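Local coordinates for protein nine-heme cytochrome C (Desulfovibrio desulfuricans, PDB 1OFW) that carries electrons through nine covalently bound c-type hemes and may form part of a transmembrane redox complex that delivers electrons to the cytoplasm for sulfate reduction, at residues C130-M142 and D154-Q166. Residues are numbered along the deposited sequence; the frame is centred on the assembly and turned at random.
With HEC (heme c), chain G.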
loop_
_atom_site.group_PDB
_atom_site.type_symbol
_atom_site.label_atom_id
_atom_site.label_comp_id
_atom_site.label_asym_id
_atom_site.label_seq_id
_atom_site.Cartn_x
_atom_site.Cartn_y
_atom_site.Cartn_z
ATOM N N CYS A 130 0.487 8.921 3.793
ATOM C CA CYS A 130 -0.651 9.606 4.383
ATOM C C CYS A 130 -0.234 10.777 5.264
ATOM O O CYS A 130 -0.860 11.832 5.194
ATOM C CB CYS A 130 -1.494 8.616 5.185
ATOM S SG CYS A 130 -2.146 7.294 4.149
ATOM N N HIS A 131 0.718 10.620 6.130
ATOM C CA HIS A 131 1.190 11.643 7.073
ATOM C C HIS A 131 2.138 12.578 6.332
ATOM O O HIS A 131 3.360 12.461 6.360
ATOM C CB HIS A 131 1.816 10.945 8.289
ATOM C CG HIS A 131 0.830 10.163 9.110
ATOM N ND1 HIS A 131 0.033 10.805 10.066
ATOM C CD2 HIS A 131 0.482 8.858 9.171
ATOM C CE1 HIS A 131 -0.741 9.916 10.645
ATOM N NE2 HIS A 131 -0.503 8.710 10.132
ATOM N N ASN A 132 1.506 13.470 5.584
ATOM C CA ASN A 132 2.060 14.086 4.377
ATOM C C ASN A 132 1.909 15.591 4.332
ATOM O O ASN A 132 2.068 16.169 3.239
ATOM C CB ASN A 132 1.337 13.438 3.182
ATOM C CG ASN A 132 -0.140 13.737 3.082
ATOM O OD1 ASN A 132 -0.696 14.534 3.816
ATOM N ND2 ASN A 132 -0.873 13.122 2.164
ATOM N N ILE A 133 1.613 16.262 5.408
ATOM C CA ILE A 133 1.372 17.710 5.414
ATOM C C ILE A 133 2.479 18.587 4.865
ATOM O O ILE A 133 3.664 18.346 5.066
ATOM C CB ILE A 133 1.123 18.237 6.861
ATOM C CG1 ILE A 133 0.494 19.638 6.843
ATOM C CG2 ILE A 133 2.381 18.239 7.718
ATOM C CD1 ILE A 133 -0.885 19.702 6.260
ATOM N N THR A 134 2.062 19.710 4.257
ATOM C CA THR A 134 2.987 20.711 3.788
ATOM C C THR A 134 3.887 21.235 4.905
ATOM O O THR A 134 3.462 21.480 6.028
ATOM C CB THR A 134 2.318 21.923 3.116
ATOM O OG1 THR A 134 3.314 22.938 2.892
ATOM C CG2 THR A 134 1.262 22.542 4.019
ATOM N N PRO A 135 5.180 21.430 4.603
ATOM C CA PRO A 135 6.073 22.061 5.580
ATOM C C PRO A 135 5.647 23.446 5.981
ATOM O O PRO A 135 6.095 23.964 6.996
ATOM C CB PRO A 135 7.399 22.187 4.817
ATOM C CG PRO A 135 7.344 21.061 3.836
ATOM C CD PRO A 135 5.907 21.038 3.373
ATOM N N SER A 136 4.761 24.084 5.243
ATOM C CA SER A 136 4.314 25.427 5.591
ATOM C C SER A 136 3.429 25.518 6.819
ATOM O O SER A 136 3.286 26.577 7.449
ATOM C CB SER A 136 3.549 25.990 4.380
ATOM O OG SER A 136 4.414 25.993 3.254
ATOM N N MET A 137 2.764 24.425 7.212
ATOM C CA MET A 137 1.941 24.495 8.425
ATOM C C MET A 137 2.760 24.912 9.629
ATOM O O MET A 137 3.838 24.359 9.830
ATOM C CB MET A 137 1.318 23.112 8.686
ATOM C CG MET A 137 0.474 23.109 9.952
ATOM S SD MET A 137 -0.062 21.482 10.466
ATOM C CE MET A 137 1.437 20.710 10.989
ATOM N N THR A 138 2.312 25.847 10.449
ATOM C CA THR A 138 3.103 26.242 11.610
ATOM C C THR A 138 2.718 25.446 12.840
ATOM O O THR A 138 1.652 24.834 12.913
ATOM C CB THR A 138 2.836 27.729 11.971
ATOM O OG1 THR A 138 1.444 27.852 12.323
ATOM C CG2 THR A 138 3.072 28.674 10.812
ATOM N N PRO A 139 3.519 25.454 13.903
ATOM C CA PRO A 139 3.081 24.840 15.159
ATOM C C PRO A 139 1.823 25.447 15.746
ATOM O O PRO A 139 1.017 24.753 16.367
ATOM C CB PRO A 139 4.260 25.107 16.099
ATOM C CG PRO A 139 5.426 25.286 15.187
ATOM C CD PRO A 139 4.882 25.995 13.963
ATOM N N GLU A 140 1.586 26.749 15.563
ATOM C CA GLU A 140 0.313 27.333 15.985
ATOM C C GLU A 140 -0.890 26.770 15.225
ATOM O O GLU A 140 -1.949 26.494 15.821
ATOM C CB GLU A 140 0.431 28.863 15.818
ATOM C CG GLU A 140 1.808 29.361 16.282
ATOM C CD GLU A 140 2.902 29.420 15.241
ATOM O OE1 GLU A 140 2.858 30.203 14.258
ATOM O OE2 GLU A 140 3.896 28.686 15.355
ATOM N N GLN A 141 -0.744 26.594 13.910
ATOM C CA GLN A 141 -1.801 25.961 13.113
ATOM C C GLN A 141 -2.056 24.526 13.569
ATOM O O GLN A 141 -3.178 24.058 13.687
ATOM C CB GLN A 141 -1.407 26.015 11.640
ATOM C CG GLN A 141 -1.747 27.338 10.963
ATOM C CD GLN A 141 -1.110 27.451 9.589
ATOM O OE1 GLN A 141 -0.073 26.897 9.264
ATOM N NE2 GLN A 141 -1.800 28.219 8.761
ATOM N N MET A 142 -0.985 23.794 13.868
ATOM C CA MET A 142 -1.165 22.422 14.420
ATOM C C MET A 142 -1.987 22.414 15.669
ATOM O O MET A 142 -2.871 21.586 15.856
ATOM C CB MET A 142 0.244 21.834 14.622
ATOM C CG MET A 142 0.212 20.420 15.210
ATOM S SD MET A 142 -0.396 19.219 13.996
ATOM C CE MET A 142 0.027 17.687 14.801
ATOM N N ASP A 154 -8.254 28.144 6.534
ATOM C CA ASP A 154 -6.876 27.793 6.815
ATOM C C ASP A 154 -6.667 26.297 6.563
ATOM O O ASP A 154 -5.625 25.936 5.993
ATOM C CB ASP A 154 -6.561 28.171 8.250
ATOM C CG ASP A 154 -6.238 29.644 8.461
ATOM O OD1 ASP A 154 -5.757 29.946 9.576
ATOM O OD2 ASP A 154 -6.444 30.484 7.565
ATOM N N ASN A 155 -7.625 25.480 6.960
ATOM C CA ASN A 155 -7.486 24.036 6.692
ATOM C C ASN A 155 -7.408 23.840 5.174
ATOM O O ASN A 155 -6.506 23.214 4.601
ATOM C CB ASN A 155 -8.611 23.260 7.316
ATOM C CG ASN A 155 -8.494 21.759 7.249
ATOM O OD1 ASN A 155 -8.390 21.156 6.172
ATOM N ND2 ASN A 155 -8.533 21.137 8.413
ATOM N N GLU A 156 -8.336 24.449 4.435
ATOM C CA GLU A 156 -8.328 24.195 2.982
ATOM C C GLU A 156 -7.083 24.733 2.300
ATOM O O GLU A 156 -6.590 24.143 1.317
ATOM C CB GLU A 156 -9.607 24.800 2.371
ATOM C CG GLU A 156 -10.835 24.063 2.883
ATOM C CD GLU A 156 -12.154 24.625 2.399
ATOM O OE1 GLU A 156 -12.346 25.857 2.507
ATOM O OE2 GLU A 156 -12.980 23.807 1.929
ATOM N N ALA A 157 -6.539 25.845 2.784
ATOM C CA ALA A 157 -5.349 26.391 2.163
ATOM C C ALA A 157 -4.162 25.435 2.384
ATOM O O ALA A 157 -3.426 25.215 1.433
ATOM C CB ALA A 157 -4.979 27.782 2.658
ATOM N N LEU A 158 -4.050 24.915 3.598
ATOM C CA LEU A 158 -2.975 23.951 3.899
ATOM C C LEU A 158 -3.152 22.690 3.049
ATOM O O LEU A 158 -2.183 22.163 2.507
ATOM C CB LEU A 158 -2.968 23.582 5.379
ATOM C CG LEU A 158 -2.430 24.655 6.355
ATOM C CD1 LEU A 158 -2.708 24.211 7.777
ATOM C CD2 LEU A 158 -0.958 24.912 6.122
ATOM N N ALA A 159 -4.394 22.217 2.947
ATOM C CA ALA A 159 -4.663 21.018 2.166
ATOM C C ALA A 159 -4.327 21.251 0.701
ATOM O O ALA A 159 -3.711 20.434 0.011
ATOM C CB ALA A 159 -6.127 20.633 2.317
ATOM N N ALA A 160 -4.729 22.416 0.167
ATOM C CA ALA A 160 -4.451 22.667 -1.247
ATOM C C ALA A 160 -2.982 22.815 -1.529
ATOM O O ALA A 160 -2.457 22.356 -2.545
ATOM C CB ALA A 160 -5.193 23.928 -1.674
ATOM N N GLU A 161 -2.255 23.476 -0.651
ATOM C CA GLU A 161 -0.816 23.632 -0.811
ATOM C C GLU A 161 -0.151 22.267 -0.829
ATOM O O GLU A 161 0.713 21.939 -1.632
ATOM C CB GLU A 161 -0.256 24.526 0.296
ATOM C CG GLU A 161 1.252 24.601 0.262
ATOM C CD GLU A 161 1.789 25.585 1.293
ATOM O OE1 GLU A 161 1.016 26.110 2.111
ATOM O OE2 GLU A 161 3.014 25.823 1.263
ATOM N N THR A 162 -0.604 21.415 0.081
ATOM C CA THR A 162 -0.051 20.058 0.129
ATOM C C THR A 162 -0.337 19.297 -1.135
ATOM O O THR A 162 0.562 18.715 -1.774
ATOM C CB THR A 162 -0.641 19.314 1.346
ATOM O OG1 THR A 162 -0.314 20.007 2.535
ATOM C CG2 THR A 162 -0.023 17.916 1.489
ATOM N N VAL A 163 -1.605 19.247 -1.557
ATOM C CA VAL A 163 -1.998 18.504 -2.747
ATOM C C VAL A 163 -1.248 19.009 -3.979
ATOM O O VAL A 163 -0.784 18.221 -4.821
ATOM C CB VAL A 163 -3.512 18.528 -3.000
ATOM C CG1 VAL A 163 -3.864 18.017 -4.375
ATOM C CG2 VAL A 163 -4.197 17.679 -1.928
ATOM N N LEU A 164 -1.111 20.337 -4.076
ATOM C CA LEU A 164 -0.529 20.849 -5.318
ATOM C C LEU A 164 0.954 20.588 -5.406
ATOM O O LEU A 164 1.496 20.567 -6.526
ATOM C CB LEU A 164 -0.891 22.336 -5.413
ATOM C CG LEU A 164 -2.396 22.585 -5.634
ATOM C CD1 LEU A 164 -2.679 24.073 -5.528
ATOM C CD2 LEU A 164 -2.879 22.040 -6.977
ATOM N N ALA A 165 1.639 20.364 -4.299
ATOM C CA ALA A 165 3.063 20.070 -4.346
ATOM C C ALA A 165 3.350 18.558 -4.381
ATOM O O ALA A 165 4.535 18.198 -4.362
ATOM C CB ALA A 165 3.800 20.628 -3.160
ATOM N N GLN A 166 2.312 17.728 -4.398
ATOM C CA GLN A 166 2.569 16.285 -4.349
ATOM C C GLN A 166 3.133 15.840 -5.691
ATOM O O GLN A 166 2.723 16.301 -6.752
ATOM C CB GLN A 166 1.313 15.500 -4.033
ATOM C CG GLN A 166 0.973 15.513 -2.544
ATOM C CD GLN A 166 -0.423 14.965 -2.317
ATOM O OE1 GLN A 166 -1.138 14.670 -3.279
ATOM N NE2 GLN A 166 -0.780 14.915 -1.051
HETATM FE FE HEC G . -1.469 7.034 10.713
HETATM C CHA HEC G . -3.411 8.943 12.794
HETATM C CHB HEC G . 0.737 6.550 13.266
HETATM C CHC HEC G . 0.451 5.088 8.675
HETATM C CHD HEC G . -3.725 7.498 8.191
HETATM N NA HEC G . -1.399 7.607 12.625
HETATM C C1A HEC G . -2.311 8.377 13.364
HETATM C C2A HEC G . -1.941 8.405 14.760
HETATM C C3A HEC G . -0.787 7.734 14.869
HETATM C C4A HEC G . -0.424 7.241 13.542
HETATM C CMA HEC G . 0.068 7.489 16.127
HETATM C CAA HEC G . -2.779 9.071 15.859
HETATM C CBA HEC G . -2.568 10.597 15.948
HETATM C CGA HEC G . -1.177 11.011 16.381
HETATM O O1A HEC G . -0.766 10.604 17.512
HETATM O O2A HEC G . -0.521 11.761 15.617
HETATM N NB HEC G . 0.246 6.042 10.936
HETATM C C1B HEC G . 1.074 5.997 12.045
HETATM C C2B HEC G . 2.304 5.303 11.716
HETATM C C3B HEC G . 2.194 4.886 10.434
HETATM C C4B HEC G . 0.913 5.335 9.949
HETATM C CMB HEC G . 3.488 5.159 12.690
HETATM C CAB HEC G . 3.187 4.122 9.552
HETATM C CBB HEC G . 3.668 2.824 10.277
HETATM N NC HEC G . -1.595 6.454 8.815
HETATM C C1C HEC G . -0.701 5.640 8.146
HETATM C C2C HEC G . -1.152 5.451 6.796
HETATM C C3C HEC G . -2.312 6.130 6.649
HETATM C C4C HEC G . -2.597 6.734 7.919
HETATM C CMC HEC G . -0.341 4.638 5.764
HETATM C CAC HEC G . -3.150 6.351 5.376
HETATM C CBC HEC G . -3.560 5.035 4.675
HETATM N ND HEC G . -3.185 8.039 10.518
HETATM C C1D HEC G . -3.939 8.168 9.372
HETATM C C2D HEC G . -4.997 9.144 9.589
HETATM C C3D HEC G . -4.882 9.568 10.857
HETATM C C4D HEC G . -3.797 8.850 11.467
HETATM C CMD HEC G . -6.040 9.565 8.525
HETATM C CAD HEC G . -5.744 10.648 11.550
HETATM C CBD HEC G . -5.140 12.059 11.282
HETATM C CGD HEC G . -3.973 12.382 12.171
HETATM O O1D HEC G . -2.838 12.719 11.706
HETATM O O2D HEC G . -4.186 12.326 13.412
HETATM O O HOH W 1 2.064 15.650 0.608
#
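Thr162 and Thr134 meet at the tight centre, where helix 152-164 lies against the loop that follows a heme-binding motif. The Thr162 hydroxyl OG1 is used twice: it accepts from Thr134 N at 2.9 Å, bent (N-H...O 139°), and donates to Leu158 O one helical turn back. A β-branched threonine suits this buried place: with CG2 anti to the backbone N (OG1 chi1 -60°), it offers a hydroxyl to Thr134 N and a tightly packed methyl, 3.2 Å away, to Asn132 O. Leu158 suits the apolar part, its fork reaching two neighbours: CD2 sits 3.7 Å from Met137 CA, and CD1 touches Met137 CG and the amide end of Gln141. Gln141 OE1 is held by Thr138 N, and Gln141 N by Thr138 OG1, a capping box opening helix 139-147. Looser and more exposed are the two flanks. On one, extended Glu161 reaches Ser136, though the 2.4 Å between OE2 and OG is doubtfully short; on the other, a water beside the loose Asn132-Gln166 contact donates to Asn132 O and accepts weakly from Gln166 NE2. Cys130, thioether-linked to heme c, and the iron ligand His131 end a CXXCH motif, the signature of c-type cytochromes.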